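Local coordinates for D-glycero-D-manno-heptose 1-phosphate kinase (PDB 3K85), which probably uses ATP to phosphorylate the sugar D-glycero-D-manno-heptose 1-phosphate, as a kinase of the GHMP family, at residues L67-S70 and Q71-D75; S141-A144 and Y145-R149; E173-Q176 and N177-I181. All coordinates share one frame; numbering follows the deposited sequence.

Interaction 1: residues L67-S70 and Q71-D75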
loop_
_atom_site.group_PDB
_atom_site.type_symbol
_atom_site.label_atom_id
_atom_site.label_comp_id
_atom_site.label_asym_id
_atom_site.label_seq_id
_atom_site.Cartn_x
_atom_site.Cartn_y
_atom_site.Cartn_z
ATOM N N LEU A 67 -1.875 -43.173 -13.826
ATOM C CA LEU A 67 -1.070 -43.967 -12.911
ATOM C C LEU A 67 -0.077 -43.006 -12.244
ATOM O O LEU A 67 0.607 -42.235 -12.923
ATOM C CB LEU A 67 -0.335 -45.054 -13.695
ATOM C CG LEU A 67 -1.056 -45.477 -14.982
ATOM C CD1 LEU A 67 -0.219 -46.519 -15.711
ATOM C CD2 LEU A 67 -2.443 -46.025 -14.663
ATOM N N SER A 68 -0.021 -43.046 -10.918
ATOM C CA SER A 68 0.863 -42.171 -10.145
ATOM C C SER A 68 2.314 -42.233 -10.635
ATOM O O SER A 68 2.975 -43.265 -10.510
ATOM C CB SER A 68 0.784 -42.555 -8.665
ATOM O OG SER A 68 1.530 -41.673 -7.852
HETATM N N MSE A 69 2.797 -41.121 -11.190
HETATM C CA MSE A 69 4.162 -41.024 -11.718
HETATM C C MSE A 69 4.942 -39.860 -11.105
HETATM O O MSE A 69 4.402 -39.098 -10.309
HETATM C CB MSE A 69 4.120 -40.814 -13.229
HETATM C CG MSE A 69 3.318 -41.841 -13.990
HETATM SE SE MSE A 69 3.458 -41.499 -15.873
HETATM C CE MSE A 69 1.592 -41.072 -16.264
ATOM N N SER A 70 6.212 -39.724 -11.479
ATOM C CA SER A 70 7.032 -38.624 -10.979
ATOM C C SER A 70 6.794 -37.422 -11.879
ATOM O O SER A 70 6.861 -36.274 -11.445
ATOM C CB SER A 70 8.518 -38.986 -11.003
ATOM O OG SER A 70 8.848 -39.880 -9.962
ATOM N N GLN A 71 6.527 -37.699 -13.146
ATOM C CA GLN A 71 6.264 -36.645 -14.116
ATOM C C GLN A 71 5.053 -37.081 -14.930
ATOM O O GLN A 71 4.760 -38.272 -15.003
ATOM C CB GLN A 71 7.464 -36.459 -15.050
ATOM C CG GLN A 71 8.738 -35.942 -14.393
ATOM C CD GLN A 71 8.615 -34.508 -13.909
ATOM O OE1 GLN A 71 8.100 -34.251 -12.824
ATOM N NE2 GLN A 71 9.076 -33.570 -14.719
ATOM N N LEU A 72 4.345 -36.125 -15.525
ATOM C CA LEU A 72 3.180 -36.442 -16.342
ATOM C C LEU A 72 3.324 -35.808 -17.711
ATOM O O LEU A 72 3.594 -34.618 -17.840
ATOM C CB LEU A 72 1.882 -35.955 -15.687
ATOM C CG LEU A 72 1.387 -36.700 -14.444
ATOM C CD1 LEU A 72 0.098 -36.053 -13.951
ATOM C CD2 LEU A 72 1.152 -38.165 -14.767
ATOM N N GLU A 73 3.134 -36.623 -18.734
ATOM C CA GLU A 73 3.246 -36.184 -20.112
ATOM C C GLU A 73 2.243 -35.092 -20.475
ATOM O O GLU A 73 1.049 -35.222 -20.231
ATOM C CB GLU A 73 3.067 -37.397 -21.036
ATOM C CG GLU A 73 1.723 -38.148 -20.885
ATOM C CD GLU A 73 1.422 -38.648 -19.459
ATOM O OE1 GLU A 73 2.238 -39.413 -18.890
ATOM O OE2 GLU A 73 0.353 -38.279 -18.912
ATOM N N ILE A 74 2.726 -34.010 -21.064
ATOM C CA ILE A 74 1.830 -32.940 -21.453
ATOM C C ILE A 74 1.042 -33.358 -22.703
ATOM O O ILE A 74 1.433 -33.052 -23.830
ATOM C CB ILE A 74 2.624 -31.616 -21.702
ATOM C CG1 ILE A 74 3.057 -31.011 -20.365
ATOM C CG2 ILE A 74 1.759 -30.584 -22.419
ATOM C CD1 ILE A 74 3.872 -31.934 -19.497
ATOM N N ASP A 75 -0.068 -34.069 -22.487
ATOM C CA ASP A 75 -0.927 -34.534 -23.578
ATOM C C ASP A 75 -1.585 -33.375 -24.296
ATOM O O ASP A 75 -1.742 -33.387 -25.513
ATOM C CB ASP A 75 -2.054 -35.426 -23.053
ATOM C CG ASP A 75 -1.548 -36.680 -22.386
ATOM O OD1 ASP A 75 -0.780 -37.429 -23.028
ATOM O OD2 ASP A 75 -1.930 -36.922 -21.220
#

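Interaction 2: residues S141-A144 and Y145-R149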
loop_
_atom_site.group_PDB
_atom_site.type_symbol
_atom_site.label_atom_id
_atom_site.label_comp_id
_atom_site.label_asym_id
_atom_site.label_seq_id
_atom_site.Cartn_x
_atom_site.Cartn_y
_atom_site.Cartn_z
ATOM N N SER A 141 4.864 -16.102 -7.615
ATOM C CA SER A 141 4.588 -15.412 -8.859
ATOM C C SER A 141 5.611 -15.812 -9.911
ATOM O O SER A 141 5.263 -16.193 -11.024
ATOM C CB SER A 141 4.645 -13.905 -8.646
ATOM O OG SER A 141 3.833 -13.536 -7.549
ATOM N N ARG A 142 6.880 -15.716 -9.547
ATOM C CA ARG A 142 7.979 -16.048 -10.446
ATOM C C ARG A 142 7.897 -17.510 -10.907
ATOM O O ARG A 142 8.065 -17.811 -12.091
ATOM C CB ARG A 142 9.296 -15.743 -9.718
ATOM C CG ARG A 142 10.537 -16.508 -10.148
ATOM C CD ARG A 142 11.566 -16.403 -9.012
ATOM N NE ARG A 142 12.771 -17.209 -9.206
ATOM C CZ ARG A 142 13.748 -17.309 -8.304
ATOM N NH1 ARG A 142 13.654 -16.654 -7.149
ATOM N NH2 ARG A 142 14.821 -18.054 -8.554
ATOM N N LEU A 143 7.629 -18.419 -9.978
ATOM C CA LEU A 143 7.523 -19.821 -10.347
ATOM C C LEU A 143 6.349 -20.039 -11.299
ATOM O O LEU A 143 6.418 -20.879 -12.196
ATOM C CB LEU A 143 7.341 -20.695 -9.110
ATOM C CG LEU A 143 7.165 -22.184 -9.414
ATOM C CD1 LEU A 143 8.324 -22.698 -10.283
ATOM C CD2 LEU A 143 7.104 -22.946 -8.113
ATOM N N ALA A 144 5.278 -19.275 -11.098
ATOM C CA ALA A 144 4.089 -19.390 -11.929
ATOM C C ALA A 144 4.377 -18.898 -13.339
ATOM O O ALA A 144 3.927 -19.495 -14.318
ATOM C CB ALA A 144 2.933 -18.592 -11.315
ATOM N N TYR A 145 5.122 -17.801 -13.435
ATOM C CA TYR A 145 5.479 -17.230 -14.724
ATOM C C TYR A 145 6.364 -18.218 -15.465
ATOM O O TYR A 145 6.251 -18.377 -16.680
ATOM C CB TYR A 145 6.247 -15.926 -14.539
ATOM C CG TYR A 145 6.676 -15.271 -15.832
ATOM C CD1 TYR A 145 5.776 -14.521 -16.588
ATOM C CD2 TYR A 145 7.991 -15.384 -16.290
ATOM C CE1 TYR A 145 6.175 -13.889 -17.772
ATOM C CE2 TYR A 145 8.406 -14.761 -17.474
ATOM C CZ TYR A 145 7.494 -14.011 -18.210
ATOM O OH TYR A 145 7.901 -13.372 -19.368
ATOM N N GLU A 146 7.246 -18.881 -14.728
ATOM C CA GLU A 146 8.148 -19.836 -15.345
ATOM C C GLU A 146 7.464 -21.111 -15.824
ATOM O O GLU A 146 7.807 -21.626 -16.892
ATOM C CB GLU A 146 9.303 -20.161 -14.396
ATOM C CG GLU A 146 10.442 -19.159 -14.530
ATOM C CD GLU A 146 11.576 -19.417 -13.568
ATOM O OE1 GLU A 146 12.013 -20.583 -13.461
ATOM O OE2 GLU A 146 12.037 -18.447 -12.925
ATOM N N ILE A 147 6.496 -21.613 -15.061
ATOM C CA ILE A 147 5.790 -22.823 -15.464
ATOM C C ILE A 147 4.964 -22.550 -16.708
ATOM O O ILE A 147 5.002 -23.303 -17.679
ATOM C CB ILE A 147 4.827 -23.316 -14.382
ATOM C CG1 ILE A 147 5.598 -23.841 -13.180
ATOM C CG2 ILE A 147 3.936 -24.416 -14.942
ATOM C CD1 ILE A 147 4.696 -24.138 -11.989
ATOM N N GLU A 148 4.220 -21.455 -16.672
ATOM C CA GLU A 148 3.346 -21.086 -17.773
ATOM C C GLU A 148 4.080 -20.625 -19.029
ATOM O O GLU A 148 3.856 -21.150 -20.114
ATOM C CB GLU A 148 2.377 -20.007 -17.282
ATOM C CG GLU A 148 1.503 -19.348 -18.337
ATOM C CD GLU A 148 0.375 -18.527 -17.710
ATOM O OE1 GLU A 148 0.571 -18.011 -16.581
ATOM O OE2 GLU A 148 -0.696 -18.386 -18.346
ATOM N N ARG A 149 4.965 -19.653 -18.868
ATOM C CA ARG A 149 5.706 -19.088 -19.984
ATOM C C ARG A 149 6.805 -19.957 -20.606
ATOM O O ARG A 149 6.954 -19.962 -21.826
ATOM C CB ARG A 149 6.274 -17.732 -19.558
ATOM C CG ARG A 149 5.189 -16.716 -19.188
ATOM C CD ARG A 149 4.527 -16.145 -20.439
ATOM N NE ARG A 149 3.066 -16.078 -20.354
ATOM C CZ ARG A 149 2.387 -15.331 -19.488
ATOM N NH1 ARG A 149 3.030 -14.579 -18.611
ATOM N NH2 ARG A 149 1.061 -15.322 -19.512
#

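Interaction 3: residues E173-Q176 and N177-I181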
loop_
_atom_site.group_PDB
_atom_site.type_symbol
_atom_site.label_atom_id
_atom_site.label_comp_id
_atom_site.label_asym_id
_atom_site.label_seq_id
_atom_site.Cartn_x
_atom_site.Cartn_y
_atom_site.Cartn_z
ATOM N N GLU A 173 6.451 -2.625 -10.659
ATOM C CA GLU A 173 7.559 -2.111 -11.442
ATOM C C GLU A 173 8.274 -3.312 -12.028
ATOM O O GLU A 173 8.855 -4.112 -11.302
ATOM C CB GLU A 173 8.500 -1.298 -10.548
ATOM C CG GLU A 173 7.924 0.053 -10.147
ATOM C CD GLU A 173 8.749 0.770 -9.085
ATOM O OE1 GLU A 173 8.589 0.456 -7.884
ATOM O OE2 GLU A 173 9.564 1.650 -9.450
ATOM N N PHE A 174 8.176 -3.460 -13.343
ATOM C CA PHE A 174 8.827 -4.550 -14.051
ATOM C C PHE A 174 10.046 -3.891 -14.663
ATOM O O PHE A 174 10.035 -3.422 -15.807
ATOM C CB PHE A 174 7.891 -5.112 -15.116
ATOM C CG PHE A 174 6.678 -5.788 -14.540
ATOM C CD1 PHE A 174 6.780 -7.055 -13.969
ATOM C CD2 PHE A 174 5.448 -5.136 -14.511
ATOM C CE1 PHE A 174 5.680 -7.665 -13.377
ATOM C CE2 PHE A 174 4.336 -5.737 -13.917
ATOM C CZ PHE A 174 4.453 -7.004 -13.349
ATOM N N LEU A 175 11.089 -3.842 -13.848
ATOM C CA LEU A 175 12.346 -3.211 -14.191
ATOM C C LEU A 175 13.148 -3.920 -15.270
ATOM O O LEU A 175 12.878 -5.071 -15.623
ATOM C CB LEU A 175 13.180 -3.071 -12.918
ATOM C CG LEU A 175 12.400 -2.356 -11.806
ATOM C CD1 LEU A 175 13.107 -2.509 -10.470
ATOM C CD2 LEU A 175 12.227 -0.892 -12.177
ATOM N N GLN A 176 14.128 -3.196 -15.805
ATOM C CA GLN A 176 15.020 -3.718 -16.830
ATOM C C GLN A 176 15.788 -4.848 -16.150
ATOM O O GLN A 176 15.873 -4.876 -14.919
ATOM C CB GLN A 176 15.970 -2.604 -17.274
ATOM C CG GLN A 176 15.242 -1.376 -17.816
ATOM C CD GLN A 176 16.047 -0.096 -17.680
ATOM O OE1 GLN A 176 16.239 0.418 -16.575
ATOM N NE2 GLN A 176 16.524 0.425 -18.806
ATOM N N ASN A 177 16.337 -5.782 -16.923
ATOM C CA ASN A 177 17.070 -6.889 -16.312
ATOM C C ASN A 177 16.093 -7.627 -15.409
ATOM O O ASN A 177 16.403 -7.971 -14.267
ATOM C CB ASN A 177 18.236 -6.338 -15.490
ATOM C CG ASN A 177 19.397 -5.895 -16.355
ATOM O OD1 ASN A 177 20.244 -6.710 -16.724
ATOM N ND2 ASN A 177 19.434 -4.605 -16.699
ATOM N N ASP A 178 14.909 -7.862 -15.963
ATOM C CA ASP A 178 13.784 -8.507 -15.291
ATOM C C ASP A 178 13.788 -8.617 -13.760
ATOM O O ASP A 178 13.844 -9.703 -13.183
ATOM C CB ASP A 178 13.474 -9.878 -15.932
ATOM C CG ASP A 178 14.347 -10.996 -15.409
ATOM O OD1 ASP A 178 13.979 -12.166 -15.635
ATOM O OD2 ASP A 178 15.389 -10.711 -14.782
ATOM N N LEU A 179 13.722 -7.457 -13.112
ATOM C CA LEU A 179 13.625 -7.378 -11.661
ATOM C C LEU A 179 12.179 -6.915 -11.474
ATOM O O LEU A 179 11.637 -6.223 -12.336
ATOM C CB LEU A 179 14.593 -6.329 -11.095
ATOM C CG LEU A 179 14.327 -5.857 -9.650
ATOM C CD1 LEU A 179 14.413 -7.025 -8.659
ATOM C CD2 LEU A 179 15.334 -4.773 -9.285
ATOM N N VAL A 180 11.543 -7.299 -10.377
ATOM C CA VAL A 180 10.161 -6.884 -10.166
ATOM C C VAL A 180 9.897 -6.383 -8.762
ATOM O O VAL A 180 10.320 -6.998 -7.790
ATOM C CB VAL A 180 9.175 -8.031 -10.456
ATOM C CG1 VAL A 180 9.498 -9.219 -9.587
ATOM C CG2 VAL A 180 7.751 -7.564 -10.208
ATOM N N ILE A 181 9.193 -5.260 -8.666
ATOM C CA ILE A 181 8.848 -4.682 -7.378
ATOM C C ILE A 181 7.346 -4.490 -7.308
ATOM O O ILE A 181 6.749 -3.871 -8.184
ATOM C CB ILE A 181 9.508 -3.296 -7.160
ATOM C CG1 ILE A 181 11.006 -3.368 -7.471
ATOM C CG2 ILE A 181 9.293 -2.842 -5.729
ATOM C CD1 ILE A 181 11.727 -4.502 -6.763
#

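Interaction 1: residues L67-S70 and Q71-D75
Met69, present as selenomethionine, runs at about a right angle to the side chains of both Leu72 and Glu73, so that its terminal methyl meets their ends crosswise. The chain leaves CA with CG anti to the carbonyl carbon (chi1 -54°), stays extended to SE and then bends, which brings CE to 3.3 Å from Leu72 CD2, tighter than usual for two carbons. The same methyl lies 3.2 Å from Glu73 OE1, while SE stays farther from that oxygen, at 3.9 Å. Glu73 comes to it folded: CG sits between the backbone N and the carbonyl carbon (chi1 59°), and a second bend at chi2 turns the carboxylate back toward the methyl. Nearer the main chain, Met69 CB rests 3.2 Å from Gln71 O. This irregular surface loop, which follows strand 62-67, is tied to helix 79-91 by hydrogen bonds between Met69 O and Tyr85 OH and between Leu72 N and Asn86 OD1. The Met69 methyl thus faces a leucine branch and a carboxylate oxygen at once, and it can offer that oxygen only van der Waals contact or a weak polarised C-H, so at this methyl the contact rests on fit, with at most a weak polar component.

Interaction 2: residues S141-A144 and Y145-R149
Glu146 OE2 lies at the edge of the Arg142 guanidinium, close to its plane, although carboxylate and guanidinium are turned 42° from one another. Arg142 leaves CA with CG roughly anti to the backbone N (chi1 155°) and runs extended to NE, side by side with Glu146 and pointing the same way; the salt bridge is long, with Arg142 NE 4.0 Å from Glu146 OE2. The other carboxylate oxygen forms a salt bridge with Arg87 of helix 79-91, so a glutamine in place of Glu146 would probably deprive both arginines of this shared negative charge. On the Tyr145 ring, Arg149 CG lies over one face, 3.3 Å above the plane and offset toward the rim, while Tyr145 CE1 lies at the edge of the Arg149 guanidinium. These pairs are set along helix 137-151 by successive i to i+4 bonds, such as Tyr145 N to Ser141 O (2.9 Å), with a wider pi-type turn at 147-149. Glu148 reaches Ser116 and Ser117, at the end of a glycine-rich Gly-Leu-Gly-Thr-Ser-Ser sequence of the kind that holds ATP phosphates in GHMP kinases. Leu143 CG meets Ile147 CD1 at 4.1 Å, beside helix 79-91.

Interaction 3: residues E173-Q176 and N177-I181
Leu175 lies alongside Leu179 on one face of a beta hairpin, both side chains pointing the same way. Its CB sits 3.6 Å from Leu179 O, and CG continues past the same oxygen. Chi1 of -53° puts CG anti to the carbonyl carbon, and chi2 of 167° extends CD1 toward the partner strand, where it meets Leu179 CD2 at 3.4 Å, tight for two methyls, and Ile181 CG1 at 3.8 Å. The CD1 methyl of Leu175 is therefore shared between two residues of strand 179-185. Ile181 in turn lies obliquely against Glu173, whose OE1 approaches Ile181 CB but is hydrogen-bonded to Asn183. On the other face, Phe174 and Val180 form a non-hydrogen-bonded pair, with Phe174 CE1 3.8 Å from Val180 CG2. The backbones of Glu173 and Ile181 make the firm, hydrogen-bonded antiparallel pair: Glu173 N to Ile181 O is 2.8 Å and nearly straight at 170°, and Ile181 N to Glu173 O is 2.9 Å, each donor in the carbonyl plane. The bond from Leu175 N to Leu179 O is weak, and beyond it the chain turns through Asn177 and Asp178, both with positive phi. Strand 169-175 also pairs with strand 30-37, where Phe174 packs on Ile32, whereas strand 179-185 faces the second subunit, with Ile181 on its Leu244 and Val180 O hydrogen-bonded to its Lys248.

How the interactions relate
Along the chain the three contacts come in series, and none touches another. Interactions 1 and 2 lie on the same side of the chain's centre, about 19 Å apart between centres, and helix 79-91 connects them: the 67-75 loop is tied to its Tyr85 and Asn86, while helix 137-151 meets its Val84 and Arg87. Interaction 3 is about 15 Å from interaction 2 and about 34 Å from interaction 1, again between centres; Lys158 bridges the first gap, touched by Tyr145 and by Phe174. The loop and the hairpin are both connected to strands of the same mixed sheet. The series therefore runs from the outer surface, through a largely buried helical segment, to the subunit interface.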